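Local coordinates for 2-hydroxy-3-oxopropionate reductase (Polaromonas sp. JS666, PDB 4DLL), which probably catalyses the NAD(P)H-dependent reduction of 2-hydroxy-3-oxopropionate (tartronate semialdehyde) to glycerate, as a member of the beta-hydroxyacid dehydrogenase family, at residues D268-L273 with L292-V297; I34-T39 with R48-A53; D103-Q108 with R132-R137. All coordinates share one frame; numbering follows the deposited sequence.

Overall arrangement
Followed from the N terminus, the chain closes three short loops one after another, none nested in or crossing another. Interaction 2 comes first, folding helix 43-52 back onto strand 33-37 at the start of the nucleotide-binding domain. Interaction 3 follows in the same domain, bringing together helices 98-107 and 128-140, with strand 119-122 between them in sequence. These two contacts meet directly, Leu37 CD2 lying 4.1 Å from Val104 CG1. Interaction 1 closes last, joining helices 262-278 and 284-301 in the helical C-terminal part; its centre lies about 31 Å from that of interaction 2 and about 26 Å from that of interaction 3.

Interaction 1. Residues D268-L273 with L292-V297; sequences DMRNAL and LYAEGV
Met269 and Tyr293 meet with each CG set anti to its own carbonyl carbon (chi1 -53° and -84°), on helices that bring Met269 CA to 8.4 Å from Tyr293 CA. The first torsion of the selenomethionine places Met269 CG 4.0 Å from Tyr293 CD1; the bends at chi2 and chi3 then carry the selenium and the terminal methyl, and the selenium stays farther from that ring atom. The methylene reaches the tyrosine ring obliquely, and the contact is purely apolar. No hydrogen bond joins the two segments, and the phenol oxygen finds its partner on a third helix, where Tyr293 OH is hydrogen-bonded to Gly207 O. Helix 194-222 thus backs the pair, with Gln203 against Met269 and Ile210 against Tyr293. Helices 262-278 and 284-301 are successive members of the all-helical C-terminal domain found in 3-hydroxyisobutyrate dehydrogenase relatives, linked by a short connection and packed beside the long helix 194-222. Toward solvent, Arg270 extends past this buried pair. Its chain turns at chi2 (-96°) and carries the guanidinium across to Ala294, whose CB lies at the edge of the group and near its plane, 3.9 Å from Arg270 NH2. The charge itself is answered within helix 284-301, one turn before Ala294, where Glu290 OE2 forms a salt bridge with Arg270 NE.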
loop_
_atom_site.group_PDB
_atom_site.type_symbol
_atom_site.label_atom_id
_atom_site.label_comp_id
_atom_site.label_asym_id
_atom_site.label_seq_id
_atom_site.Cartn_x
_atom_site.Cartn_y
_atom_site.Cartn_z
ATOM N N ASP A 268 15.113 -10.216 0.543
ATOM C CA ASP A 268 14.919 -8.899 -0.074
ATOM C C ASP A 268 15.250 -7.821 0.944
ATOM O O ASP A 268 15.942 -6.892 0.618
ATOM C CB ASP A 268 13.493 -8.633 -0.645
ATOM C CG ASP A 268 12.997 -9.707 -1.603
ATOM O OD1 ASP A 268 13.801 -10.278 -2.416
ATOM O OD2 ASP A 268 11.756 -9.965 -1.536
HETATM N N MSE A 269 14.758 -7.945 2.165
HETATM C CA MSE A 269 15.101 -6.968 3.236
HETATM C C MSE A 269 16.627 -6.845 3.472
HETATM O O MSE A 269 17.143 -5.750 3.500
HETATM C CB MSE A 269 14.372 -7.270 4.576
HETATM C CG MSE A 269 12.836 -7.411 4.507
HETATM SE SE MSE A 269 11.832 -5.826 3.708
HETATM C CE MSE A 269 12.117 -6.157 1.796
ATOM N N ARG A 270 17.315 -7.985 3.591
ATOM C CA ARG A 270 18.760 -8.045 3.809
ATOM C C ARG A 270 19.547 -7.419 2.662
ATOM O O ARG A 270 20.411 -6.571 2.889
ATOM C CB ARG A 270 19.227 -9.496 4.037
ATOM C CG ARG A 270 18.516 -10.253 5.147
ATOM C CD ARG A 270 19.302 -10.171 6.421
ATOM N NE ARG A 270 18.761 -10.935 7.545
ATOM C CZ ARG A 270 18.894 -12.249 7.745
ATOM N NH1 ARG A 270 19.550 -13.036 6.902
ATOM N NH2 ARG A 270 18.359 -12.776 8.820
ATOM N N ASN A 271 19.250 -7.815 1.428
ATOM C CA ASN A 271 19.832 -7.108 0.278
ATOM C C ASN A 271 19.562 -5.610 0.228
ATOM O O ASN A 271 20.381 -4.844 -0.262
ATOM C CB ASN A 271 19.394 -7.742 -1.035
ATOM C CG ASN A 271 20.000 -9.062 -1.205
ATOM O OD1 ASN A 271 21.096 -9.271 -0.739
ATOM N ND2 ASN A 271 19.296 -9.975 -1.810
ATOM N N ALA A 272 18.431 -5.188 0.739
ATOM C CA ALA A 272 18.081 -3.744 0.665
ATOM C C ALA A 272 18.928 -3.024 1.705
ATOM O O ALA A 272 19.372 -1.892 1.492
ATOM C CB ALA A 272 16.659 -3.519 0.964
ATOM N N LEU A 273 19.160 -3.712 2.822
ATOM C CA LEU A 273 19.921 -3.125 3.893
ATOM C C LEU A 273 21.431 -3.087 3.592
ATOM O O LEU A 273 22.078 -2.104 3.935
ATOM C CB LEU A 273 19.592 -3.800 5.229
ATOM C CG LEU A 273 18.232 -3.512 5.847
ATOM C CD1 LEU A 273 18.174 -4.208 7.180
ATOM C CD2 LEU A 273 17.887 -1.974 6.007
ATOM N N LEU A 292 11.885 -8.125 12.211
ATOM C CA LEU A 292 10.622 -8.853 12.336
ATOM C C LEU A 292 10.563 -10.078 11.457
ATOM O O LEU A 292 10.004 -11.106 11.850
ATOM C CB LEU A 292 9.446 -7.971 12.022
ATOM C CG LEU A 292 9.166 -6.934 13.074
ATOM C CD1 LEU A 292 8.170 -5.963 12.431
ATOM C CD2 LEU A 292 8.630 -7.572 14.386
ATOM N N TYR A 293 11.131 -9.960 10.259
ATOM C CA TYR A 293 11.172 -11.101 9.375
ATOM C C TYR A 293 12.188 -12.118 9.884
ATOM O O TYR A 293 11.949 -13.313 9.789
ATOM C CB TYR A 293 11.469 -10.685 7.933
ATOM C CG TYR A 293 10.240 -10.253 7.174
ATOM C CD1 TYR A 293 10.000 -8.911 6.901
ATOM C CD2 TYR A 293 9.311 -11.190 6.740
ATOM C CE1 TYR A 293 8.866 -8.517 6.206
ATOM C CE2 TYR A 293 8.154 -10.806 6.034
ATOM C CZ TYR A 293 7.955 -9.473 5.771
ATOM O OH TYR A 293 6.846 -9.087 5.103
ATOM N N ALA A 294 13.317 -11.625 10.400
ATOM C CA ALA A 294 14.364 -12.481 10.968
ATOM C C ALA A 294 13.762 -13.251 12.134
ATOM O O ALA A 294 13.979 -14.452 12.243
ATOM C CB ALA A 294 15.612 -11.656 11.404
ATOM N N GLU A 295 12.947 -12.561 12.950
ATOM C CA GLU A 295 12.221 -13.155 14.092
ATOM C C GLU A 295 11.146 -14.150 13.668
ATOM O O GLU A 295 10.629 -14.916 14.482
ATOM C CB GLU A 295 11.623 -12.066 15.000
ATOM C CG GLU A 295 12.573 -11.598 16.119
ATOM C CD GLU A 295 12.296 -10.166 16.621
ATOM O OE1 GLU A 295 11.351 -9.494 16.120
ATOM O OE2 GLU A 295 13.046 -9.691 17.526
ATOM N N GLY A 296 10.800 -14.136 12.391
ATOM C CA GLY A 296 9.869 -15.113 11.852
ATOM C C GLY A 296 10.535 -16.389 11.357
ATOM O O GLY A 296 10.041 -17.485 11.649
ATOM N N VAL A 297 11.647 -16.260 10.614
ATOM C CA VAL A 297 12.321 -17.426 10.041
ATOM C C VAL A 297 12.813 -18.362 11.163
ATOM O O VAL A 297 12.586 -19.587 11.108
ATOM C CB VAL A 297 13.454 -17.043 9.055
#

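Interaction 2. Residues I34-T39 with R48-A53; sequences ITFLGT and RRLCEA. With SO4 (sulfate ion), chain C.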
loop_
_atom_site.group_PDB
_atom_site.type_symbol
_atom_site.label_atom_id
_atom_site.label_comp_id
_atom_site.label_asym_id
_atom_site.label_seq_id
_atom_site.Cartn_x
_atom_site.Cartn_y
_atom_site.Cartn_z
ATOM N N ILE A 34 15.348 -16.846 -28.288
ATOM C CA ILE A 34 15.374 -16.625 -26.846
ATOM C C ILE A 34 15.807 -17.851 -26.005
ATOM O O ILE A 34 15.319 -18.959 -26.199
ATOM C CB ILE A 34 14.034 -16.101 -26.347
ATOM C CG1 ILE A 34 13.510 -14.990 -27.276
ATOM C CG2 ILE A 34 14.166 -15.586 -24.911
ATOM C CD1 ILE A 34 14.472 -13.818 -27.519
ATOM N N THR A 35 16.730 -17.635 -25.066
ATOM C CA THR A 35 17.069 -18.675 -24.095
ATOM C C THR A 35 16.600 -18.311 -22.645
ATOM O O THR A 35 16.798 -17.185 -22.186
ATOM C CB THR A 35 18.591 -18.946 -24.134
ATOM O OG1 THR A 35 18.974 -19.368 -25.461
ATOM C CG2 THR A 35 19.011 -20.017 -23.107
ATOM N N PHE A 36 15.933 -19.237 -21.964
ATOM C CA PHE A 36 15.778 -19.157 -20.514
ATOM C C PHE A 36 16.847 -19.984 -19.862
ATOM O O PHE A 36 17.200 -21.061 -20.348
ATOM C CB PHE A 36 14.402 -19.654 -20.005
ATOM C CG PHE A 36 13.273 -18.714 -20.279
ATOM C CD1 PHE A 36 13.479 -17.554 -21.018
ATOM C CD2 PHE A 36 11.965 -19.035 -19.884
ATOM C CE1 PHE A 36 12.431 -16.666 -21.307
ATOM C CE2 PHE A 36 10.890 -18.149 -20.160
ATOM C CZ PHE A 36 11.140 -16.962 -20.884
ATOM N N LEU A 37 17.323 -19.454 -18.745
ATOM C CA LEU A 37 18.213 -20.084 -17.809
ATOM C C LEU A 37 17.463 -20.152 -16.468
ATOM O O LEU A 37 17.277 -19.155 -15.840
ATOM C CB LEU A 37 19.459 -19.211 -17.661
ATOM C CG LEU A 37 20.715 -19.505 -18.461
ATOM C CD1 LEU A 37 20.494 -19.957 -19.840
ATOM C CD2 LEU A 37 21.738 -18.387 -18.449
ATOM N N GLY A 38 17.025 -21.331 -16.043
ATOM C CA GLY A 38 16.165 -21.429 -14.897
ATOM C C GLY A 38 14.766 -20.991 -15.274
ATOM O O GLY A 38 14.542 -20.414 -16.335
ATOM N N THR A 39 13.807 -21.266 -14.413
ATOM C CA THR A 39 12.433 -20.852 -14.678
ATOM C C THR A 39 11.902 -19.982 -13.564
ATOM O O THR A 39 10.819 -19.450 -13.692
ATOM C CB THR A 39 11.490 -22.048 -14.863
ATOM O OG1 THR A 39 11.756 -23.023 -13.845
ATOM C CG2 THR A 39 11.699 -22.662 -16.236
ATOM N N ARG A 48 5.134 -19.422 -22.400
ATOM C CA ARG A 48 4.004 -19.723 -23.227
ATOM C C ARG A 48 3.586 -18.440 -23.997
ATOM O O ARG A 48 3.284 -18.498 -25.189
ATOM C CB ARG A 48 2.924 -20.333 -22.330
ATOM C CG ARG A 48 1.497 -20.461 -22.880
ATOM C CD ARG A 48 0.516 -20.023 -21.764
ATOM N NE ARG A 48 -0.866 -20.410 -22.033
ATOM N N ARG A 49 3.656 -17.272 -23.355
ATOM C CA ARG A 49 3.356 -16.055 -24.099
ATOM C C ARG A 49 4.453 -15.824 -25.117
ATOM O O ARG A 49 4.223 -15.246 -26.175
ATOM C CB ARG A 49 3.204 -14.854 -23.185
ATOM C CG ARG A 49 2.243 -15.076 -22.039
ATOM C CD ARG A 49 1.857 -13.775 -21.403
ATOM N NE ARG A 49 0.621 -13.267 -21.979
ATOM C CZ ARG A 49 0.520 -12.245 -22.837
ATOM N NH1 ARG A 49 1.597 -11.574 -23.243
ATOM N NH2 ARG A 49 -0.683 -11.880 -23.282
ATOM N N LEU A 50 5.644 -16.306 -24.786
ATOM C CA LEU A 50 6.791 -16.145 -25.629
ATOM C C LEU A 50 6.650 -16.940 -26.930
ATOM O O LEU A 50 6.787 -16.398 -28.029
ATOM C CB LEU A 50 8.040 -16.584 -24.876
ATOM C CG LEU A 50 9.271 -15.847 -25.321
ATOM C CD1 LEU A 50 8.970 -14.378 -25.141
ATOM C CD2 LEU A 50 10.425 -16.269 -24.459
ATOM N N CYS A 51 6.382 -18.230 -26.784
ATOM C CA CYS A 51 6.065 -19.083 -27.937
ATOM C C CYS A 51 4.842 -18.530 -28.679
ATOM O O CYS A 51 4.901 -18.360 -29.874
ATOM C CB CYS A 51 5.881 -20.526 -27.508
ATOM S SG CYS A 51 7.237 -21.047 -26.433
ATOM N N GLU A 52 3.784 -18.186 -27.955
ATOM C CA GLU A 52 2.605 -17.533 -28.572
ATOM C C GLU A 52 2.914 -16.251 -29.343
ATOM O O GLU A 52 2.150 -15.889 -30.228
ATOM C CB GLU A 52 1.518 -17.232 -27.555
ATOM C CG GLU A 52 0.757 -18.439 -27.083
ATOM C CD GLU A 52 -0.118 -18.085 -25.931
ATOM O OE1 GLU A 52 -1.206 -17.503 -26.141
ATOM O OE2 GLU A 52 0.284 -18.369 -24.785
ATOM N N ALA A 53 4.002 -15.554 -29.032
ATOM C CA ALA A 53 4.401 -14.398 -29.838
ATOM C C ALA A 53 5.299 -14.819 -30.999
ATOM O O ALA A 53 5.751 -13.990 -31.807
ATOM C CB ALA A 53 5.084 -13.352 -28.975
HETATM S S SO4 C . 14.331 -24.349 -12.485
HETATM O O1 SO4 C . 14.104 -22.956 -12.098
HETATM O O2 SO4 C . 13.072 -24.789 -13.095
HETATM O O3 SO4 C . 15.525 -24.479 -13.332
HETATM O O4 SO4 C . 14.597 -25.142 -11.295
#
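Leu50 and Phe36 approach from opposite directions, the leucine from the helix and the ring from the strand, and meet through a single methyl group. Leu50 CD2 lies 3.7 Å from Phe36 CZ and nearly as close to CE1, so the methyl meets that end of the ring at an oblique angle. The same methyl also reaches Ile34, two residues earlier on the strand, where the two side chains cross at a slant and Ile34 CG2 comes within 3.8 Å of Leu50 CD2. One leucine branch is therefore shared by both strand residues. The first torsion, with Leu50 CG anti to the backbone N (chi1 -151°), acts together with chi2 to bring this branch to the strand. All three residues are buried, and Leu57 of the neighbouring strand packs against each of them, while Leu179 of helix 170-183 touches both Ile34 and Leu50.

Beyond the strand the chain turns through Gly38, whose positive phi (75°) suits glycine, and presents the backbone NH of Thr39 to a sulfate ion. Thr39 N donates to sulfate O1 over 2.9 Å in a nearly straight bond (167°), and Arg62 N also binds the anion, which probably came from the crystallisation liquor. Strand 33-37, the glycine-containing turn and helix 43-52 form the first half of a beta-alpha-beta unit, with a sequence consistent with the GxGxxG dinucleotide-binding motif of Rossmann folds.

Interaction 3. Residues D103-Q108 with R132-R137; sequences DVLFAQ and RDHAAR
His134 is the first residue of 132-137 to meet the other helix, its imidazole approached obliquely by Leu105. This is a loose contact, with Leu105 CD1 4.5 Å from His134 CG. On the sheet side His145 of strand 144-151 packs against the histidine, and Val101 adds a further neighbour from helix 98-107. The helices concerned, 98-107 and 128-140, belong to the Rossmann-type nucleotide-binding domain; strand 119-122, which lies between them in sequence, runs parallel to its neighbours 90-93 and 144-151 in the sheet. One turn after Asp133, with whose OD1 Arg137 NH1 makes a long ion pair (4.0 Å), Arg137 carries the larger share of the contact. Its chain bends at chi2 and chi3 (-93° and -76°), folding the guanidinium back over Phe106 so that the two planes lie only 14° apart. The stack is also a cation-pi contact, with Arg137 CZ 4.1 Å from the centre of the Phe106 ring and close to the ring normal. Arg137 NH2 sits over the same face, offset toward the rim near CG and CD2, while the aliphatic start of the chain closes on the far end of the ring, Arg137 CB lying 3.5 Å from Phe106 CZ. Leu105 CB covers the opposite face. An alanine in place of Phe106 would be likely to leave the guanidinium without its flat support and freer to turn.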
loop_
_atom_site.group_PDB
_atom_site.type_symbol
_atom_site.label_atom_id
_atom_site.label_comp_id
_atom_site.label_asym_id
_atom_site.label_seq_id
_atom_site.Cartn_x
_atom_site.Cartn_y
_atom_site.Cartn_z
ATOM N N ASP A 103 28.093 -18.486 -11.216
ATOM C CA ASP A 103 28.537 -19.832 -11.536
ATOM C C ASP A 103 28.114 -20.199 -12.954
ATOM O O ASP A 103 28.960 -20.429 -13.835
ATOM C CB ASP A 103 27.964 -20.838 -10.539
ATOM C CG ASP A 103 28.612 -22.204 -10.665
ATOM O OD1 ASP A 103 29.613 -22.450 -9.951
ATOM O OD2 ASP A 103 28.154 -23.018 -11.504
ATOM N N VAL A 104 26.808 -20.213 -13.190
ATOM C CA VAL A 104 26.285 -20.409 -14.556
ATOM C C VAL A 104 26.978 -19.581 -15.677
ATOM O O VAL A 104 27.376 -20.129 -16.716
ATOM C CB VAL A 104 24.754 -20.243 -14.613
ATOM C CG1 VAL A 104 24.245 -20.505 -16.031
ATOM C CG2 VAL A 104 24.122 -21.229 -13.668
ATOM N N LEU A 105 27.135 -18.277 -15.450
ATOM C CA LEU A 105 27.720 -17.413 -16.458
ATOM C C LEU A 105 29.188 -17.752 -16.683
ATOM O O LEU A 105 29.651 -17.834 -17.819
ATOM C CB LEU A 105 27.594 -15.945 -16.024
ATOM C CG LEU A 105 26.410 -15.089 -16.526
ATOM C CD1 LEU A 105 26.525 -13.693 -15.925
ATOM C CD2 LEU A 105 26.435 -15.011 -18.027
ATOM N N PHE A 106 29.928 -17.961 -15.598
ATOM C CA PHE A 106 31.375 -18.116 -15.720
ATOM C C PHE A 106 31.875 -19.532 -15.418
ATOM O O PHE A 106 32.524 -20.124 -16.264
ATOM C CB PHE A 106 32.102 -17.001 -14.949
ATOM C CG PHE A 106 31.570 -15.624 -15.278
ATOM C CD1 PHE A 106 31.859 -15.019 -16.501
ATOM C CD2 PHE A 106 30.736 -14.954 -14.383
ATOM C CE1 PHE A 106 31.323 -13.758 -16.834
ATOM C CE2 PHE A 106 30.195 -13.688 -14.706
ATOM C CZ PHE A 106 30.474 -13.101 -15.932
ATOM N N ALA A 107 31.545 -20.116 -14.271
ATOM C CA ALA A 107 31.931 -21.523 -14.027
ATOM C C ALA A 107 31.458 -22.494 -15.129
ATOM O O ALA A 107 32.152 -23.480 -15.429
ATOM C CB ALA A 107 31.413 -22.008 -12.665
ATOM N N GLN A 108 30.267 -22.227 -15.690
ATOM C CA GLN A 108 29.614 -23.102 -16.667
ATOM C C GLN A 108 29.752 -22.570 -18.100
ATOM O O GLN A 108 29.254 -23.157 -19.029
ATOM C CB GLN A 108 28.124 -23.322 -16.302
ATOM C CG GLN A 108 27.877 -24.382 -15.242
ATOM C CD GLN A 108 26.405 -24.877 -15.179
ATOM O OE1 GLN A 108 25.748 -24.741 -14.135
ATOM N NE2 GLN A 108 25.887 -25.445 -16.293
ATOM N N ARG A 132 26.016 -4.649 -11.487
ATOM C CA ARG A 132 27.064 -3.818 -12.140
ATOM C C ARG A 132 28.340 -4.625 -12.499
ATOM O O ARG A 132 28.894 -4.452 -13.594
ATOM C CB ARG A 132 27.418 -2.524 -11.339
ATOM C CG ARG A 132 26.271 -1.484 -11.179
ATOM C CD ARG A 132 26.713 -0.238 -10.405
ATOM N NE ARG A 132 27.311 -0.577 -9.113
ATOM C CZ ARG A 132 26.672 -0.632 -7.930
ATOM N NH1 ARG A 132 25.368 -0.351 -7.817
ATOM N NH2 ARG A 132 27.370 -0.961 -6.827
ATOM N N ASP A 133 28.776 -5.481 -11.563
ATOM C CA ASP A 133 29.851 -6.470 -11.726
ATOM C C ASP A 133 29.629 -7.422 -12.921
ATOM O O ASP A 133 30.521 -7.618 -13.771
ATOM C CB ASP A 133 30.016 -7.208 -10.386
ATOM C CG ASP A 133 31.064 -8.330 -10.397
ATOM O OD1 ASP A 133 32.165 -8.159 -10.978
ATOM O OD2 ASP A 133 30.812 -9.390 -9.744
ATOM N N HIS A 134 28.433 -8.002 -13.027
ATOM C CA HIS A 134 28.091 -8.869 -14.180
ATOM C C HIS A 134 28.016 -8.090 -15.476
ATOM O O HIS A 134 28.467 -8.550 -16.516
ATOM C CB HIS A 134 26.771 -9.627 -13.940
ATOM C CG HIS A 134 26.831 -10.541 -12.780
ATOM N ND1 HIS A 134 25.721 -11.175 -12.280
ATOM C CD2 HIS A 134 27.865 -10.890 -11.970
ATOM C CE1 HIS A 134 26.063 -11.895 -11.224
ATOM N NE2 HIS A 134 27.355 -11.745 -11.014
ATOM N N ALA A 135 27.481 -6.890 -15.410
ATOM C CA ALA A 135 27.445 -6.014 -16.571
ATOM C C ALA A 135 28.883 -5.657 -17.067
ATOM O O ALA A 135 29.136 -5.634 -18.286
ATOM C CB ALA A 135 26.677 -4.776 -16.203
ATOM N N ALA A 136 29.833 -5.441 -16.120
ATOM C CA ALA A 136 31.243 -5.149 -16.499
ATOM C C ALA A 136 31.907 -6.367 -17.188
ATOM O O ALA A 136 32.448 -6.202 -18.290
ATOM C CB ALA A 136 32.086 -4.641 -15.268
ATOM N N ARG A 137 31.821 -7.571 -16.576
ATOM C CA ARG A 137 32.414 -8.785 -17.158
ATOM C C ARG A 137 31.868 -9.081 -18.549
ATOM O O ARG A 137 32.639 -9.225 -19.504
ATOM C CB ARG A 137 32.216 -10.035 -16.307
ATOM C CG ARG A 137 32.338 -9.847 -14.839
ATOM C CD ARG A 137 33.683 -10.102 -14.264
ATOM N NE ARG A 137 33.974 -11.540 -14.169
ATOM C CZ ARG A 137 33.594 -12.346 -13.169
ATOM N NH1 ARG A 137 32.862 -11.893 -12.147
ATOM N NH2 ARG A 137 33.942 -13.630 -13.200
#